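Local atomic coordinates of N-acyl-D-glutamate deacylase (Bordetella bronchiseptica, PDB entry 3GIP), a protein that probably hydrolyses N-acyl-D-glutamate to D-glutamate and a carboxylate, as a zinc-binding member of the amidohydrolase superfamily. Residues P60-V65 against M404-A409; R80-Q85 against R376-T382; D280-Y284 against R383-Y388; D434-D438 against S449-A453. One frame throughout, in Å; residues are numbered along the deposited sequence.

Contact 1 of 4, residues P60-V65 against M404-A409; sequences PGFIDV and MTALPA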
loop_
_atom_site.group_PDB
_atom_site.type_symbol
_atom_site.label_atom_id
_atom_site.label_comp_id
_atom_site.label_asym_id
_atom_site.label_seq_id
_atom_site.Cartn_x
_atom_site.Cartn_y
_atom_site.Cartn_z
ATOM N N PRO A 60 -16.702 -5.200 -3.255
ATOM C CA PRO A 60 -16.358 -3.938 -2.595
ATOM C C PRO A 60 -15.104 -3.420 -3.304
ATOM O O PRO A 60 -14.294 -4.217 -3.780
ATOM C CB PRO A 60 -16.036 -4.358 -1.157
ATOM C CG PRO A 60 -16.670 -5.717 -0.999
ATOM C CD PRO A 60 -16.475 -6.345 -2.355
ATOM N N GLY A 61 -14.942 -2.104 -3.385
ATOM C CA GLY A 61 -13.754 -1.564 -4.025
ATOM C C GLY A 61 -12.524 -2.081 -3.299
ATOM O O GLY A 61 -12.562 -2.296 -2.084
ATOM N N PHE A 62 -11.427 -2.285 -4.022
ATOM C CA PHE A 62 -10.223 -2.800 -3.381
ATOM C C PHE A 62 -9.494 -1.752 -2.551
ATOM O O PHE A 62 -9.439 -0.573 -2.911
ATOM C CB PHE A 62 -9.273 -3.395 -4.425
ATOM C CG PHE A 62 -9.926 -4.406 -5.328
ATOM C CD1 PHE A 62 -10.891 -5.282 -4.833
ATOM C CD2 PHE A 62 -9.575 -4.486 -6.674
ATOM C CE1 PHE A 62 -11.496 -6.220 -5.665
ATOM C CE2 PHE A 62 -10.175 -5.421 -7.513
ATOM C CZ PHE A 62 -11.136 -6.289 -7.009
ATOM N N ILE A 63 -8.945 -2.202 -1.430
ATOM C CA ILE A 63 -8.221 -1.334 -0.516
ATOM C C ILE A 63 -6.726 -1.628 -0.593
ATOM O O ILE A 63 -6.266 -2.693 -0.178
ATOM C CB ILE A 63 -8.731 -1.530 0.935
ATOM C CG1 ILE A 63 -10.225 -1.201 0.996
ATOM C CG2 ILE A 63 -7.948 -0.643 1.895
ATOM C CD1 ILE A 63 -10.838 -1.327 2.379
ATOM N N ASP A 64 -5.978 -0.674 -1.146
ATOM C CA ASP A 64 -4.533 -0.801 -1.291
ATOM C C ASP A 64 -3.897 -0.370 0.019
ATOM O O ASP A 64 -3.742 0.823 0.281
ATOM C CB ASP A 64 -4.049 0.096 -2.432
ATOM C CG ASP A 64 -2.581 -0.093 -2.743
ATOM O OD1 ASP A 64 -1.916 -0.906 -2.064
ATOM O OD2 ASP A 64 -2.091 0.579 -3.675
ATOM N N VAL A 65 -3.524 -1.349 0.835
ATOM C CA VAL A 65 -2.944 -1.067 2.135
ATOM C C VAL A 65 -1.495 -0.603 2.112
ATOM O O VAL A 65 -0.967 -0.201 3.146
ATOM C CB VAL A 65 -3.069 -2.295 3.073
ATOM C CG1 VAL A 65 -4.533 -2.721 3.160
ATOM C CG2 VAL A 65 -2.200 -3.448 2.567
ATOM N N MET A 404 -8.723 -8.300 -0.070
ATOM C CA MET A 404 -8.593 -6.963 -0.647
ATOM C C MET A 404 -9.593 -5.966 -0.106
ATOM O O MET A 404 -9.491 -4.774 -0.398
ATOM C CB MET A 404 -8.811 -7.018 -2.156
ATOM C CG MET A 404 -7.953 -8.004 -2.897
ATOM S SD MET A 404 -8.440 -8.103 -4.630
ATOM C CE MET A 404 -6.968 -8.899 -5.298
ATOM N N THR A 405 -10.561 -6.440 0.668
ATOM C CA THR A 405 -11.605 -5.555 1.158
ATOM C C THR A 405 -11.887 -5.637 2.656
ATOM O O THR A 405 -11.459 -4.772 3.421
ATOM C CB THR A 405 -12.911 -5.820 0.372
ATOM O OG1 THR A 405 -13.293 -7.197 0.525
ATOM C CG2 THR A 405 -12.704 -5.534 -1.118
ATOM N N ALA A 406 -12.602 -6.673 3.074
ATOM C CA ALA A 406 -12.944 -6.831 4.479
ATOM C C ALA A 406 -11.736 -6.932 5.406
ATOM O O ALA A 406 -11.719 -6.299 6.458
ATOM C CB ALA A 406 -13.840 -8.046 4.665
ATOM N N LEU A 407 -10.733 -7.722 5.034
ATOM C CA LEU A 407 -9.563 -7.858 5.899
ATOM C C LEU A 407 -8.881 -6.506 6.114
ATOM O O LEU A 407 -8.584 -6.133 7.252
ATOM C CB LEU A 407 -8.582 -8.895 5.331
ATOM C CG LEU A 407 -7.341 -9.199 6.178
ATOM C CD1 LEU A 407 -7.741 -9.692 7.574
ATOM C CD2 LEU A 407 -6.500 -10.246 5.458
ATOM N N PRO A 408 -8.619 -5.748 5.030
ATOM C CA PRO A 408 -7.975 -4.446 5.232
ATOM C C PRO A 408 -8.827 -3.537 6.125
ATOM O O PRO A 408 -8.302 -2.839 6.995
ATOM C CB PRO A 408 -7.845 -3.902 3.812
ATOM C CG PRO A 408 -7.617 -5.135 3.009
ATOM C CD PRO A 408 -8.626 -6.111 3.600
ATOM N N ALA A 409 -10.140 -3.552 5.916
ATOM C CA ALA A 409 -11.040 -2.719 6.713
ATOM C C ALA A 409 -10.955 -3.109 8.186
ATOM O O ALA A 409 -10.988 -2.251 9.070
ATOM C CB ALA A 409 -12.475 -2.859 6.206
#
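A single polar bond joins I63 to M404: the backbone N of I63 gives its hydrogen to M404 O at 2.8 Å, with 163° at the hydrogen. It ties a barrel strand to the turn between helices 397-404 and 406-412. The sulfur contact lies next to it. M404, extended beyond CG, runs alongside F62 and lays SD over one face of the ring, 3.8 Å from the centroid and 14° off the normal. This is a Met-aromatic contact, and the long, unbranched methionine suits it by bringing a polarisable sulfur onto the ring.

The remaining contacts are apolar. T405 turns CG2 to the strand, beside its own backbone N (CG2 anti to the carbonyl carbon), and this methyl sits 3.5 Å from P60 CB and at the edge of the F62 ring. Its OG1 instead bonds to V401 O, one turn back in the preceding helix, so the hydroxyl is satisfied on the helical side. P408, in the first turn of helix 406-412, offers CB to two branched side chains, 3.6 Å from V65 CG1 and 3.8 Å from I63 CG2.

All the touching residues are buried. The chemistry is thus largely apolar, made of methyl, ring and sulfur contacts, and the I63-M404 bond gives it one directional link, satisfying I63 N and M404 O in apolar surroundings.

Contact 2 of 4, residues R80-Q85 against R376-T382; sequences RWKTSQ and RLWGSFT. With FMT (formic acid), chain D.
Torsions bring the Q85 amide to F381 N and the W378 indole over W81: Q85 sets CG between its backbone N and carbonyl carbon (chi1 60°) and then extends, while W378 swings its indole beside its own backbone N (chi1 -76°) and back over helix 80-83.

The glutamine amide uses both ends. OE1 accepts from F381 N at 2.9 Å, nearly along its C=O axis, just where helix 376-391 is kinked and that N lacks a bond to the turn before. NE2 gives a straight bond of 2.8 Å to W81 O, in the plane of the amide, which fixes its rotation. Glutamine suits the place because it accepts and donates at once.

The W378 indole lies flat over the backbone of W81, whose CA stands 3.5 Å from the centroid of the six-membered ring, a CH-pi contact. W81 CB packs on the same indole, 3.4 Å from CE2. L377 CD1 touches W81 CD1 at 3.5 Å, while W81 NE1 bonds to D69. One water joins S84 OG to W378 O; another links K82 NZ to L377 O, and K82 also pairs with D64 and D69.

At the start of helix 376-391, R376 NH1 holds a formate, probably from the crystallisation liquor; the R376 side chain is about 7 Å from a zinc ion. A short helix leading into barrel strand 87-92 thus packs on helix 376-391, which follows strand 360-362, as in an amidohydrolase TIM barrel.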
loop_
_atom_site.group_PDB
_atom_site.type_symbol
_atom_site.label_atom_id
_atom_site.label_comp_id
_atom_site.label_asym_id
_atom_site.label_seq_id
_atom_site.Cartn_x
_atom_site.Cartn_y
_atom_site.Cartn_z
ATOM N N ARG A 80 -5.236 7.375 -11.802
ATOM C CA ARG A 80 -5.705 6.345 -12.726
ATOM C C ARG A 80 -5.030 4.991 -12.515
ATOM O O ARG A 80 -5.616 3.950 -12.822
ATOM C CB ARG A 80 -5.505 6.814 -14.171
ATOM C CG ARG A 80 -6.122 5.910 -15.235
ATOM C CD ARG A 80 -7.642 5.970 -15.226
ATOM N NE ARG A 80 -8.205 5.381 -16.439
ATOM C CZ ARG A 80 -9.472 5.511 -16.820
ATOM N NH1 ARG A 80 -10.322 6.209 -16.082
ATOM N NH2 ARG A 80 -9.886 4.958 -17.955
ATOM N N TRP A 81 -3.806 5.000 -11.994
ATOM C CA TRP A 81 -3.099 3.749 -11.745
ATOM C C TRP A 81 -3.803 2.942 -10.660
ATOM O O TRP A 81 -3.612 1.731 -10.562
ATOM C CB TRP A 81 -1.633 4.012 -11.364
ATOM C CG TRP A 81 -1.408 4.917 -10.178
ATOM C CD1 TRP A 81 -1.150 4.539 -8.891
ATOM C CD2 TRP A 81 -1.388 6.349 -10.186
ATOM N NE1 TRP A 81 -0.965 5.648 -8.096
ATOM C CE2 TRP A 81 -1.108 6.772 -8.869
ATOM C CE3 TRP A 81 -1.580 7.316 -11.182
ATOM C CZ2 TRP A 81 -1.016 8.124 -8.519
ATOM C CZ3 TRP A 81 -1.488 8.665 -10.832
ATOM C CH2 TRP A 81 -1.208 9.049 -9.512
ATOM N N LYS A 82 -4.625 3.616 -9.858
ATOM C CA LYS A 82 -5.378 2.956 -8.791
ATOM C C LYS A 82 -6.753 2.526 -9.290
ATOM O O LYS A 82 -7.126 1.358 -9.198
ATOM C CB LYS A 82 -5.590 3.897 -7.600
ATOM C CG LYS A 82 -4.335 4.413 -6.927
ATOM C CD LYS A 82 -3.537 3.314 -6.251
ATOM C CE LYS A 82 -2.525 3.940 -5.305
ATOM N NZ LYS A 82 -1.522 2.984 -4.771
ATOM N N THR A 83 -7.510 3.480 -9.818
ATOM C CA THR A 83 -8.856 3.188 -10.284
ATOM C C THR A 83 -8.926 2.132 -11.381
ATOM O O THR A 83 -9.846 1.309 -11.394
ATOM C CB THR A 83 -9.562 4.468 -10.780
ATOM O OG1 THR A 83 -8.895 4.962 -11.943
ATOM C CG2 THR A 83 -9.540 5.541 -9.698
ATOM N N SER A 84 -7.956 2.144 -12.291
ATOM C CA SER A 84 -7.943 1.190 -13.394
ATOM C C SER A 84 -7.725 -0.256 -12.959
ATOM O O SER A 84 -7.921 -1.174 -13.754
ATOM C CB SER A 84 -6.895 1.587 -14.438
ATOM O OG SER A 84 -5.580 1.470 -13.928
ATOM N N GLN A 85 -7.310 -0.464 -11.711
ATOM C CA GLN A 85 -7.137 -1.824 -11.215
ATOM C C GLN A 85 -8.130 -2.132 -10.092
ATOM O O GLN A 85 -7.966 -3.099 -9.342
ATOM C CB GLN A 85 -5.690 -2.086 -10.768
ATOM C CG GLN A 85 -5.146 -1.209 -9.661
ATOM C CD GLN A 85 -3.740 -1.619 -9.255
ATOM O OE1 GLN A 85 -3.514 -2.747 -8.810
ATOM N NE2 GLN A 85 -2.786 -0.707 -9.410
ATOM N N ARG A 376 3.988 -3.136 -10.608
ATOM C CA ARG A 376 3.061 -3.309 -9.491
ATOM C C ARG A 376 2.226 -2.040 -9.307
ATOM O O ARG A 376 1.126 -2.076 -8.757
ATOM C CB ARG A 376 3.839 -3.626 -8.212
ATOM C CG ARG A 376 4.714 -2.489 -7.723
ATOM C CD ARG A 376 5.714 -2.976 -6.693
ATOM N NE ARG A 376 6.445 -1.863 -6.095
ATOM C CZ ARG A 376 7.526 -2.000 -5.336
ATOM N NH1 ARG A 376 8.019 -3.205 -5.078
ATOM N NH2 ARG A 376 8.106 -0.925 -4.816
ATOM N N LEU A 377 2.759 -0.920 -9.778
ATOM C CA LEU A 377 2.075 0.366 -9.688
ATOM C C LEU A 377 0.710 0.316 -10.371
ATOM O O LEU A 377 -0.269 0.874 -9.869
ATOM C CB LEU A 377 2.934 1.448 -10.352
ATOM C CG LEU A 377 2.342 2.852 -10.493
ATOM C CD1 LEU A 377 2.185 3.490 -9.118
ATOM C CD2 LEU A 377 3.265 3.695 -11.371
ATOM N N TRP A 378 0.655 -0.361 -11.516
ATOM C CA TRP A 378 -0.573 -0.464 -12.299
ATOM C C TRP A 378 -1.259 -1.825 -12.330
ATOM O O TRP A 378 -2.418 -1.912 -12.726
ATOM C CB TRP A 378 -0.309 -0.064 -13.754
ATOM C CG TRP A 378 -0.177 1.403 -13.996
ATOM C CD1 TRP A 378 0.910 2.187 -13.740
ATOM C CD2 TRP A 378 -1.176 2.267 -14.549
ATOM N NE1 TRP A 378 0.650 3.488 -14.103
ATOM C CE2 TRP A 378 -0.623 3.564 -14.602
ATOM C CE3 TRP A 378 -2.487 2.069 -15.007
ATOM C CZ2 TRP A 378 -1.337 4.664 -15.092
ATOM C CZ3 TRP A 378 -3.197 3.162 -15.496
ATOM C CH2 TRP A 378 -2.616 4.444 -15.534
ATOM N N GLY A 379 -0.576 -2.886 -11.918
ATOM C CA GLY A 379 -1.223 -4.184 -12.021
ATOM C C GLY A 379 -1.311 -5.119 -10.837
ATOM O O GLY A 379 -1.714 -6.266 -11.010
ATOM N N SER A 380 -0.977 -4.651 -9.642
ATOM C CA SER A 380 -1.015 -5.515 -8.467
ATOM C C SER A 380 -2.324 -6.253 -8.187
ATOM O O SER A 380 -2.344 -7.484 -8.112
ATOM C CB SER A 380 -0.622 -4.722 -7.215
ATOM O OG SER A 380 0.746 -4.355 -7.252
ATOM N N PHE A 381 -3.422 -5.519 -8.031
ATOM C CA PHE A 381 -4.685 -6.173 -7.704
ATOM C C PHE A 381 -5.250 -7.082 -8.784
ATOM O O PHE A 381 -5.752 -8.170 -8.492
ATOM C CB PHE A 381 -5.708 -5.118 -7.264
ATOM C CG PHE A 381 -5.468 -4.613 -5.870
ATOM C CD1 PHE A 381 -6.210 -5.104 -4.802
ATOM C CD2 PHE A 381 -4.438 -3.711 -5.614
ATOM C CE1 PHE A 381 -5.928 -4.709 -3.494
ATOM C CE2 PHE A 381 -4.145 -3.309 -4.315
ATOM C CZ PHE A 381 -4.892 -3.809 -3.251
ATOM N N THR A 382 -5.147 -6.657 -10.033
ATOM C CA THR A 382 -5.655 -7.466 -11.127
ATOM C C THR A 382 -4.728 -8.652 -11.407
ATOM O O THR A 382 -5.165 -9.673 -11.942
ATOM C CB THR A 382 -5.834 -6.599 -12.373
ATOM O OG1 THR A 382 -4.658 -5.805 -12.564
ATOM C CG2 THR A 382 -7.041 -5.674 -12.197
HETATM C C FMT D . 9.892 -3.213 -1.827
HETATM O O1 FMT D . 9.815 -2.827 -2.967
HETATM O O2 FMT D . 9.307 -4.361 -1.474
HETATM O O HOH W 1 -0.181 1.667 -7.054
HETATM O O HOH W 2 -4.524 -0.963 -14.142
#

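Contact 3 of 4, residues D280-Y284 against R383-Y388; sequences DIYPY and RVLGRY. With FMT (formic acid), chain D.
P283 lays CB over one face of the Y388 ring, off centre toward the rim, in a CH-pi contact 3.8 Å from the ring centroid. The proline CG turns to the helix instead, where it meets V384 CG2 at 3.7 Å, the two side chains crossing at about a right angle. A compact, rigid proline fits this wedge between a ring and a branched aliphatic chain, and as the centre of an inverse gamma turn it bends the chain just after strand 277-281.

That turn belongs to a loop following a strand of the TIM-barrel fold; its neighbour Y282 gives its hydroxyl to a bound formate, probably a crystallisation component, while P283 and Y284 face helix 376-391.

R383 is stretched out from CG to NE (CG anti to the backbone N, chi1 -172°), long enough to run past the P283 ring to its carbonyl O and the Y284 ring. Its NE donates to P283 O at 3.0 Å; the acceptor lies in the guanidinium plane, but the bond is bent, 135° at the hydrogen. The chain crosses the Y284 ring obliquely, with CD over one face, 3.7 Å from the centroid, and the guanidinium nearly parallel to the ring plane, 9° apart. NH1 goes on to a salt bridge with D438.

Y388 OH, 3.4 Å from P283 CA, is buried here without a hydrogen-bonding partner. I281 CD1 reaches Y388 CE2 more loosely, at 4.4 Å.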
loop_
_atom_site.group_PDB
_atom_site.type_symbol
_atom_site.label_atom_id
_atom_site.label_comp_id
_atom_site.label_asym_id
_atom_site.label_seq_id
_atom_site.Cartn_x
_atom_site.Cartn_y
_atom_site.Cartn_z
ATOM N N ASP A 280 1.161 -7.948 4.177
ATOM C CA ASP A 280 0.711 -7.724 2.816
ATOM C C ASP A 280 1.835 -7.992 1.832
ATOM O O ASP A 280 3.015 -8.003 2.199
ATOM C CB ASP A 280 0.146 -6.296 2.644
ATOM C CG ASP A 280 1.116 -5.206 3.082
ATOM O OD1 ASP A 280 2.109 -4.946 2.370
ATOM O OD2 ASP A 280 0.876 -4.600 4.151
ATOM N N ILE A 281 1.454 -8.250 0.587
ATOM C CA ILE A 281 2.413 -8.500 -0.480
ATOM C C ILE A 281 1.899 -7.919 -1.788
ATOM O O ILE A 281 0.727 -7.552 -1.905
ATOM C CB ILE A 281 2.632 -10.030 -0.740
ATOM C CG1 ILE A 281 1.315 -10.707 -1.150
ATOM C CG2 ILE A 281 3.212 -10.702 0.480
ATOM C CD1 ILE A 281 1.021 -10.701 -2.656
ATOM N N TYR A 282 2.803 -7.812 -2.758
ATOM C CA TYR A 282 2.440 -7.419 -4.110
ATOM C C TYR A 282 2.824 -8.708 -4.844
ATOM O O TYR A 282 3.783 -9.382 -4.465
ATOM C CB TYR A 282 3.216 -6.185 -4.609
ATOM C CG TYR A 282 4.684 -6.138 -4.281
ATOM C CD1 TYR A 282 5.609 -6.890 -5.006
ATOM C CD2 TYR A 282 5.155 -5.326 -3.253
ATOM C CE1 TYR A 282 6.967 -6.833 -4.714
ATOM C CE2 TYR A 282 6.507 -5.260 -2.950
ATOM C CZ TYR A 282 7.409 -6.017 -3.684
ATOM O OH TYR A 282 8.747 -5.955 -3.384
ATOM N N PRO A 283 2.059 -9.084 -5.877
ATOM C CA PRO A 283 2.307 -10.311 -6.644
ATOM C C PRO A 283 3.436 -10.318 -7.668
ATOM O O PRO A 283 3.200 -10.588 -8.843
ATOM C CB PRO A 283 0.950 -10.570 -7.281
ATOM C CG PRO A 283 0.515 -9.174 -7.635
ATOM C CD PRO A 283 0.864 -8.384 -6.380
ATOM N N TYR A 284 4.660 -10.042 -7.214
ATOM C CA TYR A 284 5.834 -10.016 -8.089
ATOM C C TYR A 284 7.068 -10.482 -7.323
ATOM O O TYR A 284 7.187 -10.243 -6.118
ATOM C CB TYR A 284 6.098 -8.600 -8.608
ATOM C CG TYR A 284 4.936 -7.952 -9.319
ATOM C CD1 TYR A 284 4.850 -7.945 -10.714
ATOM C CD2 TYR A 284 3.931 -7.314 -8.597
ATOM C CE1 TYR A 284 3.790 -7.306 -11.365
ATOM C CE2 TYR A 284 2.871 -6.683 -9.234
ATOM C CZ TYR A 284 2.805 -6.677 -10.615
ATOM O OH TYR A 284 1.768 -6.023 -11.238
ATOM N N ARG A 383 -3.455 -8.533 -11.038
ATOM C CA ARG A 383 -2.531 -9.645 -11.235
ATOM C C ARG A 383 -2.888 -10.715 -10.205
ATOM O O ARG A 383 -2.780 -11.912 -10.475
ATOM C CB ARG A 383 -1.077 -9.195 -11.056
ATOM C CG ARG A 383 -0.042 -10.259 -11.429
ATOM C CD ARG A 383 1.365 -9.676 -11.389
ATOM N NE ARG A 383 2.420 -10.628 -11.741
ATOM C CZ ARG A 383 2.691 -11.041 -12.976
ATOM N NH1 ARG A 383 1.985 -10.597 -14.007
ATOM N NH2 ARG A 383 3.692 -11.891 -13.185
ATOM N N VAL A 384 -3.315 -10.297 -9.016
ATOM C CA VAL A 384 -3.706 -11.281 -8.016
ATOM C C VAL A 384 -4.953 -12.011 -8.515
ATOM O O VAL A 384 -5.010 -13.237 -8.487
ATOM C CB VAL A 384 -4.007 -10.629 -6.646
ATOM C CG1 VAL A 384 -4.665 -11.644 -5.717
ATOM C CG2 VAL A 384 -2.704 -10.121 -6.022
ATOM N N LEU A 385 -5.944 -11.263 -8.995
ATOM C CA LEU A 385 -7.176 -11.883 -9.475
ATOM C C LEU A 385 -6.981 -12.771 -10.697
ATOM O O LEU A 385 -7.611 -13.821 -10.810
ATOM C CB LEU A 385 -8.221 -10.814 -9.789
ATOM C CG LEU A 385 -8.601 -9.943 -8.590
ATOM C CD1 LEU A 385 -9.618 -8.907 -9.030
ATOM C CD2 LEU A 385 -9.161 -10.811 -7.473
ATOM N N GLY A 386 -6.109 -12.353 -11.605
ATOM C CA GLY A 386 -5.883 -13.135 -12.806
ATOM C C GLY A 386 -4.830 -14.223 -12.714
ATOM O O GLY A 386 -5.072 -15.356 -13.127
ATOM N N ARG A 387 -3.665 -13.889 -12.169
ATOM C CA ARG A 387 -2.557 -14.839 -12.070
ATOM C C ARG A 387 -2.604 -15.734 -10.832
ATOM O O ARG A 387 -2.424 -16.947 -10.928
ATOM C CB ARG A 387 -1.232 -14.064 -12.108
ATOM C CG ARG A 387 0.052 -14.896 -12.169
ATOM C CD ARG A 387 1.261 -13.951 -12.184
ATOM N NE ARG A 387 2.558 -14.627 -12.261
ATOM C CZ ARG A 387 3.120 -15.050 -13.389
ATOM N NH1 ARG A 387 2.502 -14.877 -14.551
ATOM N NH2 ARG A 387 4.314 -15.632 -13.360
ATOM N N TYR A 388 -2.850 -15.145 -9.666
ATOM C CA TYR A 388 -2.880 -15.927 -8.434
ATOM C C TYR A 388 -4.187 -16.669 -8.182
ATOM O O TYR A 388 -4.186 -17.772 -7.634
ATOM C CB TYR A 388 -2.542 -15.021 -7.239
ATOM C CG TYR A 388 -1.073 -14.649 -7.139
ATOM C CD1 TYR A 388 -0.203 -14.842 -8.215
ATOM C CD2 TYR A 388 -0.550 -14.099 -5.967
ATOM C CE1 TYR A 388 1.150 -14.504 -8.125
ATOM C CE2 TYR A 388 0.803 -13.756 -5.870
ATOM C CZ TYR A 388 1.646 -13.961 -6.950
ATOM O OH TYR A 388 2.984 -13.632 -6.862
HETATM C C FMT D . 9.892 -3.213 -1.827
HETATM O O1 FMT D . 9.815 -2.827 -2.967
HETATM O O2 FMT D . 9.307 -4.361 -1.474
#

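Contact 4 of 4, residues D434-D438 against S449-A453; sequences DTVAD and SVGIA
A437 and V450 form a single antiparallel bridge, a hydrogen-bonded pair in which each residue gives its backbone N to the other's O: A437 N to V450 O and V450 N to A437 O, both at 3.0 Å. V450 O is also approached by V436 CA at 3.3 Å in a CA-H...O contact.

Close packing of the two backbones explains G451. Its CA lies 3.8 Å from V436 CA, on the side where a side chain would run into V436; its positive phi (93°) likewise favours glycine.

Around the bridge, V450 turns CG2 between its backbone N and carbonyl carbon, which brings that methyl to 3.5 Å from T435 O. The A437 methyl packs less closely on it, with CB 4.3 Å from V450 CG2. V436 holds CG2 anti to its own N and meets I452 CD1 at 4.0 Å, the two side chains crossing at an angle; V436 also rests on helix 376-391, on T382 and L385, as suits a buried aliphatic residue. S449 places CB 3.3 Å from A437 O, while its hydroxyl probably hydrogen-bonds to that of T382. The D438 side chain starts away from 449-453, and its carboxylate is already engaged by R383 of helix 376-391, an acid well placed for that cation.

A loop leaving strand 428-431 is thus pinned beside the lead-in to its antiparallel partner 452-457, a lone beta bridge closing a short connection between two neighbouring strands.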
loop_
_atom_site.group_PDB
_atom_site.type_symbol
_atom_site.label_atom_id
_atom_site.label_comp_id
_atom_site.label_asym_id
_atom_site.label_seq_id
_atom_site.Cartn_x
_atom_site.Cartn_y
_atom_site.Cartn_z
ATOM N N ASP A 434 -13.453 -13.808 -15.509
ATOM C CA ASP A 434 -12.731 -14.610 -16.484
ATOM C C ASP A 434 -11.677 -13.866 -17.287
ATOM O O ASP A 434 -10.786 -14.489 -17.857
ATOM C CB ASP A 434 -13.713 -15.285 -17.444
ATOM C CG ASP A 434 -14.608 -16.289 -16.748
ATOM O OD1 ASP A 434 -14.129 -16.965 -15.813
ATOM O OD2 ASP A 434 -15.785 -16.414 -17.140
ATOM N N THR A 435 -11.764 -12.540 -17.333
ATOM C CA THR A 435 -10.793 -11.766 -18.098
ATOM C C THR A 435 -9.962 -10.805 -17.260
ATOM O O THR A 435 -8.912 -10.347 -17.708
ATOM C CB THR A 435 -11.473 -10.930 -19.205
ATOM O OG1 THR A 435 -12.325 -9.947 -18.604
ATOM C CG2 THR A 435 -12.298 -11.827 -20.127
ATOM N N VAL A 436 -10.417 -10.493 -16.051
ATOM C CA VAL A 436 -9.677 -9.551 -15.218
ATOM C C VAL A 436 -8.211 -9.946 -15.114
ATOM O O VAL A 436 -7.877 -11.093 -14.814
ATOM C CB VAL A 436 -10.297 -9.417 -13.804
ATOM C CG1 VAL A 436 -10.166 -10.723 -13.030
ATOM C CG2 VAL A 436 -9.624 -8.265 -13.058
ATOM N N ALA A 437 -7.333 -8.986 -15.379
ATOM C CA ALA A 437 -5.905 -9.250 -15.344
ATOM C C ALA A 437 -5.089 -7.992 -15.553
ATOM O O ALA A 437 -5.563 -7.005 -16.119
ATOM C CB ALA A 437 -5.543 -10.266 -16.426
ATOM N N ASP A 438 -3.847 -8.048 -15.094
ATOM C CA ASP A 438 -2.917 -6.944 -15.244
ATOM C C ASP A 438 -2.349 -6.998 -16.655
ATOM O O ASP A 438 -2.332 -8.058 -17.286
ATOM C CB ASP A 438 -1.778 -7.093 -14.237
ATOM C CG ASP A 438 -1.075 -8.446 -14.341
ATOM O OD1 ASP A 438 -1.767 -9.485 -14.319
ATOM O OD2 ASP A 438 0.168 -8.470 -14.438
ATOM N N SER A 449 -5.002 -2.334 -16.692
ATOM C CA SER A 449 -5.587 -3.660 -16.569
ATOM C C SER A 449 -6.774 -3.824 -17.500
ATOM O O SER A 449 -7.309 -2.850 -18.033
ATOM C CB SER A 449 -6.078 -3.897 -15.137
ATOM O OG SER A 449 -5.064 -3.659 -14.184
ATOM N N VAL A 450 -7.183 -5.072 -17.686
ATOM C CA VAL A 450 -8.351 -5.384 -18.495
ATOM C C VAL A 450 -9.313 -6.121 -17.569
ATOM O O VAL A 450 -8.899 -6.662 -16.542
ATOM C CB VAL A 450 -8.005 -6.293 -19.701
ATOM C CG1 VAL A 450 -7.101 -5.546 -20.670
ATOM C CG2 VAL A 450 -7.339 -7.574 -19.223
ATOM N N GLY A 451 -10.597 -6.118 -17.903
ATOM C CA GLY A 451 -11.552 -6.825 -17.072
ATOM C C GLY A 451 -12.238 -6.003 -16.000
ATOM O O GLY A 451 -13.141 -6.504 -15.330
ATOM N N ILE A 452 -11.802 -4.763 -15.806
ATOM C CA ILE A 452 -12.438 -3.890 -14.824
ATOM C C ILE A 452 -13.492 -3.107 -15.602
ATOM O O ILE A 452 -13.160 -2.314 -16.481
ATOM C CB ILE A 452 -11.428 -2.910 -14.192
ATOM C CG1 ILE A 452 -10.354 -3.689 -13.428
ATOM C CG2 ILE A 452 -12.151 -1.951 -13.246
ATOM C CD1 ILE A 452 -10.891 -4.519 -12.269
ATOM N N ALA A 453 -14.761 -3.347 -15.286
ATOM C CA ALA A 453 -15.860 -2.687 -15.981
ATOM C C ALA A 453 -16.240 -1.327 -15.409
ATOM O O ALA A 453 -16.585 -0.411 -16.156
ATOM C CB ALA A 453 -17.084 -3.599 -15.995
#

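From the N terminus, 60-65 on barrel strand 57-64 opens contact 1, the widest loop, which closes only at 404-409. Within it, 80-85 opens contact 2 and 280-284 opens contact 3; their partners, 376-382 and 383-388, follow one another along helix 376-391, so these two loops cross, and both lie inside that of contact 1. Contact 4 comes after all three, a short local loop. Helix 376-391 is the common joint: it carries one side of contacts 2 and 3, packs through F381, V384 and L385 on M404 of contact 1, and also meets the loop of contact 4. A formate touches both contacts 2 and 3.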